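Long-range contact in poly-beta-1,6-N-acetyl-D-glucosamine export protein (Escherichia coli, PDB 4Y25), which exports the biofilm adhesin poly-beta-1,6-N-acetyl-D-glucosamine across the outer membrane through its C-terminal beta-barrel domain: residues 26-38 with 44-56. Numbering follows the deposited sequence.
Sequences GKHDVDLTTIVYS and NWRGFAGFGYADG
Arg-46 lays its guanidinium over one face of the Tyr-37 ring, the two planes 16° apart. A long chain bent at chi3 suits this, bringing NH2 3.6 Å from Tyr-37 CD2, and Glu-73 of the next strand takes NE in a salt bridge. Gly-47 O accepts a hydrogen bond from Ser-38 N (2.8 Å), and the short Ser-38 side chain can turn back to accept the Gly-47 N-H at OG (3.0 Å). Phe-48 covers the other face of Tyr-37 with its CB, 4.0 Å from the ring centroid, a CH-pi contact, and its ring runs alongside both Tyr-37 and Ile-35. Strands 30-37 and 45-55 form a beta hairpin, antiparallel neighbours in the 16-stranded outer-membrane barrel. Gly-50, without a side chain, lies opposite Ile-35 as a non-hydrogen-bonded pair. Phe-51 and Tyr-53 put large aromatic rings on the face shared by Leu-32 and Thr-34, broad enough to reach the neighbouring strand's side chains: Thr-34 CG2 meets the Phe-51 ring edge in plane, 4.0 Å from CD2, and Val-30 CG1 the Tyr-53 edge at CE1 (4.2 Å). The Tyr-53 and Leu-32 backbones exchange two hydrogen bonds, Tyr-53 N to Leu-32 O being 2.7 Å. Small Ala-54 sets its CB against Asp-31 OD1, and the last pair, Val-30 with Asp-55, keeps two weak backbone bonds.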
loop_
_atom_site.group_PDB
_atom_site.type_symbol
_atom_site.label_atom_id
_atom_site.label_comp_id
_atom_site.label_asym_id
_atom_site.label_seq_id
_atom_site.Cartn_x
_atom_site.Cartn_y
_atom_site.Cartn_z
ATOM N N GLY A 26 2.465 -3.504 -17.214
ATOM C CA GLY A 26 1.812 -3.735 -18.490
ATOM C C GLY A 26 0.363 -3.299 -18.414
ATOM O O GLY A 26 -0.126 -2.972 -17.332
ATOM N N LYS A 27 -0.325 -3.293 -19.553
ATOM C CA LYS A 27 -1.721 -2.862 -19.601
ATOM C C LYS A 27 -2.586 -3.671 -18.644
ATOM O O LYS A 27 -3.488 -3.136 -18.000
ATOM C CB LYS A 27 -2.286 -2.983 -21.018
ATOM C CG LYS A 27 -1.318 -2.653 -22.132
ATOM C CD LYS A 27 -2.000 -2.844 -23.474
ATOM C CE LYS A 27 -1.131 -2.376 -24.622
ATOM N NZ LYS A 27 -1.617 -2.956 -25.901
ATOM N N HIS A 28 -2.299 -4.964 -18.556
ATOM C CA HIS A 28 -3.098 -5.868 -17.744
ATOM C C HIS A 28 -2.210 -6.731 -16.856
ATOM O O HIS A 28 -1.597 -7.690 -17.320
ATOM C CB HIS A 28 -3.976 -6.753 -18.636
ATOM C CG HIS A 28 -4.687 -6.004 -19.719
ATOM N ND1 HIS A 28 -4.140 -5.800 -20.970
ATOM C CD2 HIS A 28 -5.899 -5.400 -19.741
ATOM C CE1 HIS A 28 -4.983 -5.109 -21.713
ATOM N NE2 HIS A 28 -6.060 -4.853 -20.989
ATOM N N ASP A 29 -2.136 -6.375 -15.578
ATOM C CA ASP A 29 -1.391 -7.168 -14.609
ATOM C C ASP A 29 -2.322 -7.686 -13.526
ATOM O O ASP A 29 -3.394 -7.130 -13.300
ATOM C CB ASP A 29 -0.258 -6.352 -13.988
ATOM C CG ASP A 29 1.002 -6.379 -14.825
ATOM O OD1 ASP A 29 1.202 -7.365 -15.562
ATOM O OD2 ASP A 29 1.796 -5.418 -14.743
ATOM N N VAL A 30 -1.911 -8.760 -12.864
ATOM C CA VAL A 30 -2.743 -9.391 -11.850
ATOM C C VAL A 30 -1.959 -9.638 -10.567
ATOM O O VAL A 30 -0.991 -10.397 -10.555
ATOM C CB VAL A 30 -3.326 -10.723 -12.358
ATOM C CG1 VAL A 30 -4.062 -11.445 -11.239
ATOM C CG2 VAL A 30 -4.249 -10.479 -13.542
ATOM N N ASP A 31 -2.381 -8.979 -9.492
ATOM C CA ASP A 31 -1.783 -9.169 -8.175
ATOM C C ASP A 31 -2.805 -9.767 -7.226
ATOM O O ASP A 31 -3.894 -9.222 -7.061
ATOM C CB ASP A 31 -1.259 -7.846 -7.613
ATOM C CG ASP A 31 0.144 -7.527 -8.083
ATOM O OD1 ASP A 31 0.627 -8.203 -9.015
ATOM O OD2 ASP A 31 0.764 -6.599 -7.521
ATOM N N LEU A 32 -2.462 -10.892 -6.611
ATOM C CA LEU A 32 -3.352 -11.514 -5.639
ATOM C C LEU A 32 -2.584 -12.044 -4.440
ATOM O O LEU A 32 -1.627 -12.804 -4.592
ATOM C CB LEU A 32 -4.145 -12.653 -6.277
ATOM C CG LEU A 32 -5.160 -13.290 -5.328
ATOM C CD1 LEU A 32 -6.521 -12.616 -5.452
ATOM C CD2 LEU A 32 -5.265 -14.779 -5.576
ATOM N N THR A 33 -3.009 -11.639 -3.248
ATOM C CA THR A 33 -2.418 -12.144 -2.018
ATOM C C THR A 33 -3.502 -12.607 -1.048
ATOM O O THR A 33 -4.476 -11.899 -0.797
ATOM C CB THR A 33 -1.518 -11.085 -1.334
ATOM O OG1 THR A 33 -1.082 -11.577 -0.061
ATOM C CG2 THR A 33 -2.263 -9.773 -1.134
ATOM N N THR A 34 -3.333 -13.814 -0.521
ATOM C CA THR A 34 -4.255 -14.354 0.467
ATOM C C THR A 34 -3.492 -14.767 1.721
ATOM O O THR A 34 -2.468 -15.443 1.640
ATOM C CB THR A 34 -5.047 -15.554 -0.086
ATOM O OG1 THR A 34 -5.689 -16.243 0.995
ATOM C CG2 THR A 34 -4.125 -16.516 -0.822
ATOM N N ILE A 35 -3.988 -14.340 2.879
ATOM C CA ILE A 35 -3.324 -14.607 4.152
ATOM C C ILE A 35 -4.330 -15.015 5.223
ATOM O O ILE A 35 -5.376 -14.385 5.372
ATOM C CB ILE A 35 -2.539 -13.373 4.650
ATOM C CG1 ILE A 35 -1.453 -12.979 3.647
ATOM C CG2 ILE A 35 -1.914 -13.645 6.010
ATOM C CD1 ILE A 35 -0.670 -11.752 4.051
ATOM N N VAL A 36 -4.014 -16.071 5.967
ATOM C CA VAL A 36 -4.874 -16.501 7.063
ATOM C C VAL A 36 -4.171 -16.396 8.417
ATOM O O VAL A 36 -3.068 -16.910 8.605
ATOM C CB VAL A 36 -5.371 -17.948 6.856
ATOM C CG1 VAL A 36 -4.221 -18.865 6.458
ATOM C CG2 VAL A 36 -6.075 -18.455 8.110
ATOM N N TYR A 37 -4.816 -15.711 9.356
ATOM C CA TYR A 37 -4.308 -15.602 10.716
ATOM C C TYR A 37 -4.944 -16.651 11.618
ATOM O O TYR A 37 -6.133 -16.950 11.494
ATOM C CB TYR A 37 -4.574 -14.205 11.281
ATOM C CG TYR A 37 -3.754 -13.107 10.645
ATOM C CD1 TYR A 37 -4.141 -12.534 9.442
ATOM C CD2 TYR A 37 -2.597 -12.635 11.254
ATOM C CE1 TYR A 37 -3.398 -11.527 8.858
ATOM C CE2 TYR A 37 -1.847 -11.629 10.677
ATOM C CZ TYR A 37 -2.252 -11.077 9.479
ATOM O OH TYR A 37 -1.512 -10.072 8.898
ATOM N N SER A 38 -4.144 -17.210 12.521
ATOM C CA SER A 38 -4.648 -18.122 13.540
ATOM C C SER A 38 -5.426 -17.322 14.585
ATOM O O SER A 38 -5.365 -16.091 14.590
ATOM C CB SER A 38 -3.492 -18.890 14.192
ATOM O OG SER A 38 -2.666 -18.029 14.958
ATOM N N ASN A 44 -1.740 -12.341 23.047
ATOM C CA ASN A 44 -1.049 -11.389 22.181
ATOM C C ASN A 44 -0.458 -12.005 20.916
ATOM O O ASN A 44 -0.204 -11.300 19.940
ATOM C CB ASN A 44 0.063 -10.685 22.962
ATOM C CG ASN A 44 -0.464 -9.897 24.143
ATOM O OD1 ASN A 44 -1.625 -9.489 24.164
ATOM N ND2 ASN A 44 0.391 -9.673 25.134
ATOM N N TRP A 45 -0.245 -13.315 20.931
ATOM C CA TRP A 45 0.444 -13.981 19.831
ATOM C C TRP A 45 -0.499 -14.552 18.779
ATOM O O TRP A 45 -1.492 -15.205 19.101
ATOM C CB TRP A 45 1.336 -15.097 20.371
ATOM C CG TRP A 45 2.544 -14.588 21.083
ATOM C CD1 TRP A 45 2.628 -14.218 22.391
ATOM C CD2 TRP A 45 3.846 -14.387 20.523
ATOM N NE1 TRP A 45 3.903 -13.802 22.684
ATOM C CE2 TRP A 45 4.671 -13.896 21.553
ATOM C CE3 TRP A 45 4.394 -14.576 19.252
ATOM C CZ2 TRP A 45 6.015 -13.589 21.351
ATOM C CZ3 TRP A 45 5.728 -14.273 19.052
ATOM C CH2 TRP A 45 6.524 -13.784 20.096
ATOM N N ARG A 46 -0.174 -14.295 17.515
ATOM C CA ARG A 46 -0.872 -14.912 16.395
ATOM C C ARG A 46 0.129 -15.369 15.340
ATOM O O ARG A 46 1.110 -14.683 15.061
ATOM C CB ARG A 46 -1.889 -13.946 15.776
ATOM C CG ARG A 46 -3.017 -13.539 16.710
ATOM C CD ARG A 46 -4.215 -12.999 15.943
ATOM N NE ARG A 46 -3.869 -11.861 15.095
ATOM C CZ ARG A 46 -4.690 -11.324 14.196
ATOM N NH1 ARG A 46 -5.908 -11.821 14.026
ATOM N NH2 ARG A 46 -4.292 -10.290 13.467
ATOM N N GLY A 47 -0.118 -16.540 14.766
ATOM C CA GLY A 47 0.688 -17.033 13.668
ATOM C C GLY A 47 -0.112 -16.954 12.383
ATOM O O GLY A 47 -1.329 -17.131 12.393
ATOM N N PHE A 48 0.561 -16.677 11.273
ATOM C CA PHE A 48 -0.127 -16.584 9.994
ATOM C C PHE A 48 0.647 -17.275 8.881
ATOM O O PHE A 48 1.876 -17.355 8.912
ATOM C CB PHE A 48 -0.382 -15.118 9.621
ATOM C CG PHE A 48 0.870 -14.292 9.491
ATOM C CD1 PHE A 48 1.550 -14.219 8.285
ATOM C CD2 PHE A 48 1.362 -13.582 10.573
ATOM C CE1 PHE A 48 2.702 -13.463 8.165
ATOM C CE2 PHE A 48 2.513 -12.821 10.458
ATOM C CZ PHE A 48 3.184 -12.762 9.254
ATOM N N ALA A 49 -0.091 -17.783 7.903
ATOM C CA ALA A 49 0.490 -18.309 6.678
ATOM C C ALA A 49 -0.261 -17.701 5.503
ATOM O O ALA A 49 -1.419 -17.304 5.644
ATOM C CB ALA A 49 0.421 -19.824 6.647
ATOM N N GLY A 50 0.389 -17.613 4.350
ATOM C CA GLY A 50 -0.232 -16.963 3.214
ATOM C C GLY A 50 0.339 -17.318 1.859
ATOM O O GLY A 50 1.231 -18.158 1.740
ATOM N N PHE A 51 -0.187 -16.657 0.833
ATOM C CA PHE A 51 0.181 -16.931 -0.547
ATOM C C PHE A 51 0.137 -15.647 -1.370
ATOM O O PHE A 51 -0.707 -14.782 -1.134
ATOM C CB PHE A 51 -0.754 -17.991 -1.138
ATOM C CG PHE A 51 -0.566 -18.220 -2.610
ATOM C CD1 PHE A 51 0.527 -18.928 -3.080
ATOM C CD2 PHE A 51 -1.493 -17.738 -3.523
ATOM C CE1 PHE A 51 0.700 -19.143 -4.436
ATOM C CE2 PHE A 51 -1.327 -17.950 -4.880
ATOM C CZ PHE A 51 -0.230 -18.653 -5.338
ATOM N N GLY A 52 1.053 -15.522 -2.326
ATOM C CA GLY A 52 1.114 -14.352 -3.186
ATOM C C GLY A 52 1.262 -14.746 -4.644
ATOM O O GLY A 52 2.004 -15.675 -4.962
ATOM N N TYR A 53 0.560 -14.036 -5.526
ATOM C CA TYR A 53 0.507 -14.382 -6.945
ATOM C C TYR A 53 0.658 -13.143 -7.828
ATOM O O TYR A 53 0.026 -12.117 -7.577
ATOM C CB TYR A 53 -0.812 -15.099 -7.255
ATOM C CG TYR A 53 -1.013 -15.494 -8.705
ATOM C CD1 TYR A 53 -1.618 -14.624 -9.607
ATOM C CD2 TYR A 53 -0.621 -16.745 -9.164
ATOM C CE1 TYR A 53 -1.809 -14.983 -10.928
ATOM C CE2 TYR A 53 -0.820 -17.116 -10.482
ATOM C CZ TYR A 53 -1.408 -16.228 -11.360
ATOM O OH TYR A 53 -1.600 -16.587 -12.674
ATOM N N ALA A 54 1.482 -13.242 -8.868
ATOM C CA ALA A 54 1.681 -12.119 -9.783
ATOM C C ALA A 54 2.092 -12.562 -11.188
ATOM O O ALA A 54 3.226 -12.988 -11.406
ATOM C CB ALA A 54 2.715 -11.162 -9.215
ATOM N N ASP A 55 1.167 -12.447 -12.138
ATOM C CA ASP A 55 1.435 -12.788 -13.533
ATOM C C ASP A 55 1.261 -11.567 -14.433
ATOM O O ASP A 55 0.346 -10.768 -14.239
ATOM C CB ASP A 55 0.514 -13.919 -14.001
ATOM C CG ASP A 55 0.889 -14.452 -15.373
ATOM O OD1 ASP A 55 1.994 -14.134 -15.859
ATOM O OD2 ASP A 55 0.074 -15.191 -15.966
ATOM N N GLY A 56 2.141 -11.431 -15.421
ATOM C CA GLY A 56 2.078 -10.315 -16.348
ATOM C C GLY A 56 2.794 -10.580 -17.658
ATOM O O GLY A 56 3.828 -11.245 -17.693
#